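Local coordinates for uncharacterized protein (Legionella pneumophila subsp. pneumophila, PDB 5T2X) that is of unknown function but, as an all-helical member of the DUF5630 family, folds into a curved array of packed helices, at residues S82-P87 with S213-N218; Y86-V91 with Y167-G172. One frame throughout, in Å; residues are numbered along the deposited sequence.

Contact 1: residues S82-P87 with S213-N218; sequences SFEEYP and SISAIN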
# COMPACT_ATOMS: atom_id res chain seq x y z
N SER A 82 -0.97 5.52 -15.70
CA SER A 82 0.44 5.63 -15.36
C SER A 82 0.57 5.77 -13.85
O SER A 82 -0.16 6.54 -13.23
CB SER A 82 1.09 6.83 -16.06
OG SER A 82 1.04 6.68 -17.47
N PHE A 83 1.50 5.01 -13.27
CA PHE A 83 1.75 5.11 -11.84
C PHE A 83 2.36 6.47 -11.50
O PHE A 83 3.10 7.06 -12.29
CB PHE A 83 2.68 3.99 -11.37
CG PHE A 83 2.05 2.63 -11.39
CD1 PHE A 83 2.22 1.78 -12.48
CD2 PHE A 83 1.28 2.20 -10.33
CE1 PHE A 83 1.64 0.53 -12.49
CE2 PHE A 83 0.69 0.94 -10.34
CZ PHE A 83 0.87 0.11 -11.42
N GLU A 84 2.04 6.96 -10.30
CA GLU A 84 2.56 8.22 -9.81
C GLU A 84 3.27 7.99 -8.48
O GLU A 84 2.90 7.10 -7.71
CB GLU A 84 1.45 9.26 -9.65
CG GLU A 84 0.66 9.52 -10.93
CD GLU A 84 -0.40 10.60 -10.76
OE1 GLU A 84 -0.37 11.31 -9.73
OE2 GLU A 84 -1.26 10.73 -11.65
N GLU A 85 4.28 8.81 -8.22
CA GLU A 85 5.05 8.72 -6.99
C GLU A 85 4.51 9.71 -5.96
O GLU A 85 4.04 10.80 -6.30
CB GLU A 85 6.53 9.00 -7.25
CG GLU A 85 7.12 8.21 -8.41
CD GLU A 85 8.55 8.61 -8.71
OE1 GLU A 85 9.30 8.89 -7.76
OE2 GLU A 85 8.91 8.64 -9.91
N TYR A 86 4.60 9.32 -4.68
CA TYR A 86 4.20 10.20 -3.59
C TYR A 86 4.81 9.69 -2.30
O TYR A 86 4.84 8.48 -2.08
CB TYR A 86 2.67 10.29 -3.46
CG TYR A 86 1.97 8.96 -3.28
CD1 TYR A 86 1.69 8.47 -2.01
CD2 TYR A 86 1.58 8.20 -4.37
CE1 TYR A 86 1.05 7.26 -1.83
CE2 TYR A 86 0.94 6.99 -4.21
CZ TYR A 86 0.68 6.52 -2.94
OH TYR A 86 0.04 5.31 -2.77
N PRO A 87 5.31 10.58 -1.44
CA PRO A 87 5.88 10.13 -0.16
C PRO A 87 4.80 9.60 0.76
O PRO A 87 3.60 9.79 0.49
CB PRO A 87 6.51 11.42 0.40
CG PRO A 87 5.75 12.52 -0.23
CD PRO A 87 5.40 12.04 -1.61
N SER A 213 -2.13 12.81 -2.00
CA SER A 213 -3.28 11.92 -1.90
C SER A 213 -3.97 11.74 -3.24
O SER A 213 -4.51 10.66 -3.51
CB SER A 213 -4.27 12.47 -0.87
OG SER A 213 -5.41 11.64 -0.77
N ILE A 214 -3.95 12.76 -4.09
CA ILE A 214 -4.49 12.62 -5.44
C ILE A 214 -3.72 11.56 -6.22
O ILE A 214 -4.29 10.78 -6.97
CB ILE A 214 -4.47 13.98 -6.17
CG1 ILE A 214 -5.44 14.96 -5.50
CG2 ILE A 214 -4.83 13.81 -7.64
CD1 ILE A 214 -6.89 14.56 -5.63
N SER A 215 -2.39 11.52 -6.03
CA SER A 215 -1.59 10.49 -6.68
C SER A 215 -1.89 9.12 -6.10
O SER A 215 -1.90 8.12 -6.83
CB SER A 215 -0.10 10.82 -6.53
OG SER A 215 0.21 12.04 -7.21
N ALA A 216 -2.16 9.05 -4.79
CA ALA A 216 -2.51 7.77 -4.18
C ALA A 216 -3.84 7.25 -4.72
O ALA A 216 -4.00 6.05 -4.95
CB ALA A 216 -2.56 7.91 -2.66
N ILE A 217 -4.81 8.15 -4.92
CA ILE A 217 -6.08 7.75 -5.50
C ILE A 217 -5.88 7.26 -6.93
O ILE A 217 -6.55 6.32 -7.38
CB ILE A 217 -7.09 8.92 -5.44
CG1 ILE A 217 -7.35 9.32 -3.99
CG2 ILE A 217 -8.39 8.55 -6.14
CD1 ILE A 217 -8.24 10.54 -3.85
N ASN A 218 -4.94 7.87 -7.66
CA ASN A 218 -4.63 7.42 -9.01
C ASN A 218 -4.09 5.99 -9.00
O ASN A 218 -4.57 5.13 -9.75
CB ASN A 218 -3.63 8.37 -9.66
CG ASN A 218 -3.13 7.87 -10.99
OD1 ASN A 218 -3.76 8.07 -12.03
ND2 ASN A 218 -1.98 7.20 -10.97
O HOH W 1 -3.16 7.40 -14.97
O HOH W 2 2.37 13.17 -5.82
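Glu84 and Asn218 lay their flat ends one over the other, carboxylate and amide planes only 23° apart, and this stacked pair is a worked case of how a loop without regular structure can be fastened to a helix through side chains. The Glu84 chain, extended beyond CG, points its carboxylate at the helix, where Ser215 OG donates a hydrogen bond of 2.7 Å to Glu84 OE1, meeting the oxygen nearly along its C-O axis. The other oxygen, Glu84 OE2, rests 3.5 Å from Asn218 CG, over the amide rather than bonded to it. With CG anti to the backbone N (chi1 172°), Asn218 reaches out to the loop backbone, and its ND2 gives Ser82 O a hydrogen bond of 3.0 Å; the acceptor lies close to the amide plane, and the N-H...O angle is 156°. The other end of the same amide is used through a water that accepts from Ser82 N and donates to Asn218 OD1. The helix involved, 211-220, is short, and it presents Ser215 and Asn218, one turn apart, to the loop that joins helix 66-76 to helix 91-111. Glu84 O is bonded in turn by Asn219 ND2 of this helix. A second water donates to both Glu85 O and Ser215 OG, bridging loop and helix beside the direct bond. Further along the loop, Tyr86 turns its ring onto the helix: its CG sits between the backbone N and the carbonyl carbon, and Ala216 CB stands over one face as a CH-pi contact, 3.9 Å from the ring centroid. Ser215 CB approaches the same ring obliquely, 3.8 Å from Tyr86 CD2.

Contact 2: residues Y86-V91 with Y167-G172; sequences YPPLTV and YHWTPG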
# COMPACT_ATOMS: atom_id res chain seq x y z
N TYR A 86 4.60 9.32 -4.68
CA TYR A 86 4.20 10.20 -3.59
C TYR A 86 4.81 9.69 -2.30
O TYR A 86 4.84 8.48 -2.08
CB TYR A 86 2.67 10.29 -3.46
CG TYR A 86 1.97 8.96 -3.28
CD1 TYR A 86 1.69 8.47 -2.01
CD2 TYR A 86 1.58 8.20 -4.37
CE1 TYR A 86 1.05 7.26 -1.83
CE2 TYR A 86 0.94 6.99 -4.21
CZ TYR A 86 0.68 6.52 -2.94
OH TYR A 86 0.04 5.31 -2.77
N PRO A 87 5.31 10.58 -1.44
CA PRO A 87 5.88 10.13 -0.16
C PRO A 87 4.80 9.60 0.76
O PRO A 87 3.60 9.79 0.49
CB PRO A 87 6.51 11.42 0.40
CG PRO A 87 5.75 12.52 -0.23
CD PRO A 87 5.40 12.04 -1.61
N PRO A 88 5.16 8.93 1.86
CA PRO A 88 6.52 8.68 2.39
C PRO A 88 7.28 7.54 1.72
O PRO A 88 8.45 7.32 2.05
CB PRO A 88 6.25 8.36 3.86
CG PRO A 88 4.91 7.72 3.85
CD PRO A 88 4.13 8.42 2.78
N LEU A 89 6.65 6.81 0.80
CA LEU A 89 7.31 5.68 0.16
C LEU A 89 8.31 6.15 -0.89
O LEU A 89 8.07 7.13 -1.60
CB LEU A 89 6.28 4.75 -0.48
CG LEU A 89 5.41 3.93 0.47
CD1 LEU A 89 4.59 2.91 -0.31
CD2 LEU A 89 6.26 3.25 1.53
N THR A 90 9.43 5.44 -0.98
CA THR A 90 10.43 5.73 -2.00
C THR A 90 10.07 5.04 -3.31
O THR A 90 9.17 4.20 -3.37
CB THR A 90 11.82 5.30 -1.53
OG1 THR A 90 11.87 3.87 -1.45
CG2 THR A 90 12.12 5.88 -0.15
N VAL A 91 10.79 5.41 -4.37
CA VAL A 91 10.48 4.87 -5.69
C VAL A 91 10.82 3.38 -5.76
O VAL A 91 10.17 2.62 -6.49
CB VAL A 91 11.19 5.68 -6.79
CG1 VAL A 91 12.71 5.55 -6.66
CG2 VAL A 91 10.72 5.25 -8.17
N TYR A 167 0.88 5.08 4.72
CA TYR A 167 1.60 5.36 3.49
C TYR A 167 0.72 5.76 2.31
O TYR A 167 1.27 6.24 1.31
CB TYR A 167 2.44 4.14 3.07
CG TYR A 167 3.31 3.57 4.17
CD1 TYR A 167 4.52 4.16 4.50
CD2 TYR A 167 2.92 2.43 4.86
CE1 TYR A 167 5.32 3.63 5.50
CE2 TYR A 167 3.71 1.89 5.86
CZ TYR A 167 4.91 2.50 6.18
OH TYR A 167 5.70 1.97 7.17
N HIS A 168 -0.60 5.59 2.37
CA HIS A 168 -1.40 5.71 1.16
C HIS A 168 -2.58 6.67 1.31
O HIS A 168 -3.55 6.55 0.55
CB HIS A 168 -1.88 4.33 0.71
CG HIS A 168 -0.75 3.40 0.38
ND1 HIS A 168 0.06 3.57 -0.72
CD2 HIS A 168 -0.26 2.32 1.04
CE1 HIS A 168 0.98 2.62 -0.75
NE2 HIS A 168 0.81 1.85 0.31
N TRP A 169 -2.52 7.60 2.25
CA TRP A 169 -3.35 8.82 2.25
C TRP A 169 -4.83 8.44 2.21
O TRP A 169 -5.27 7.63 3.04
CB TRP A 169 -2.87 9.71 1.12
CG TRP A 169 -1.50 10.28 1.32
CD1 TRP A 169 -0.31 9.67 1.08
CD2 TRP A 169 -1.19 11.59 1.81
NE1 TRP A 169 0.73 10.51 1.39
CE2 TRP A 169 0.22 11.69 1.85
CE3 TRP A 169 -1.96 12.68 2.23
CZ2 TRP A 169 0.87 12.85 2.28
CZ3 TRP A 169 -1.31 13.82 2.66
CH2 TRP A 169 0.09 13.90 2.68
N THR A 170 -5.62 8.98 1.27
CA THR A 170 -7.06 8.75 1.29
C THR A 170 -7.43 7.30 1.00
O THR A 170 -8.25 6.74 1.74
CB THR A 170 -7.75 9.72 0.32
OG1 THR A 170 -7.70 11.05 0.86
CG2 THR A 170 -9.20 9.32 0.09
N PRO A 171 -6.89 6.64 -0.04
CA PRO A 171 -7.24 5.22 -0.24
C PRO A 171 -6.86 4.34 0.94
O PRO A 171 -7.54 3.33 1.18
CB PRO A 171 -6.46 4.84 -1.50
CG PRO A 171 -6.30 6.12 -2.23
CD PRO A 171 -6.09 7.15 -1.17
N GLY A 172 -5.81 4.69 1.68
CA GLY A 172 -5.47 3.93 2.87
C GLY A 172 -6.53 4.06 3.96
O GLY A 172 -6.96 3.06 4.54
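Tyr86 and His168 cross at about a right angle, and the phenol oxygen arrives at the edge of the imidazole, in its plane: Tyr86 OH and His168 ND1 are 2.7 Å apart in a hydrogen bond. His168 NE2 is bonded to His130 O, which engages the second ring nitrogen and should limit rotation of the imidazole; Phe132 meets the same ring edge-to-face. Tyr167 O lies near the plane of the Tyr86 ring, at its edge, 3.3 Å from Tyr86 CE1. Trp169 runs past Tyr86 in the opposite sense, the phenol and the five-membered ring being turned 80° apart, with Tyr86 CD1 and Trp169 CD1 in apolar contact. The indole N-H is directed at the loop backbone: Trp169 NE1 donates to Pro87 O at 3.1 Å, with an N-H...O angle of 162° and the acceptor close to the ring plane. That carbonyl belongs to the cis peptide bond between Pro87 and Pro88, where the loop bends shortly before helix 91-111, whose N-cap position is held by Thr90. Thus the approach to one helix meets the junction between two others, 153-167 and 169-185, within an all-helical fold, and aromatic side chains of the junction make both direct hydrogen bonds. Phe273 also meets the Trp169 ring edge-to-face, and the His210 ring lies against it at a shallow angle. Beyond the bend, Pro88 and Leu89 both cross the Tyr167 side chain at about a right angle and converge on one ring atom, for Pro88 CG and Leu89 CD2 each lie 3.6 Å from Tyr167 CD1. Leu89, whose CG is anti to the carbonyl carbon (chi1 -71°), splits its branches between neighbours: as CD2 packs on the tyrosine, Leu89 CD1 comes obliquely to His168 CE1, at 3.6 Å.

From the N terminus, both contacts begin in the loop between helices 66-76 and 91-111, overlapping at Tyr86 and Pro87. Contact 2 closes the shorter circuit, bringing this loop to the start of helix 169-185 across 75 intervening residues; contact 1 closes the longer one, to helix 211-220, across 125. The two neither cross nor strictly nest, because their first segments overlap, but both circuits span helices 91-111 to 153-167. The centres of contact 1 and contact 2 lie about 7 Å apart. Away from the loop, the partners also meet: Thr170 and Ser213 probably hydrogen-bond through their hydroxyls, and Pro171 packs on Ala216 and Ile217, so one loop and two helices join in a single three-way junction.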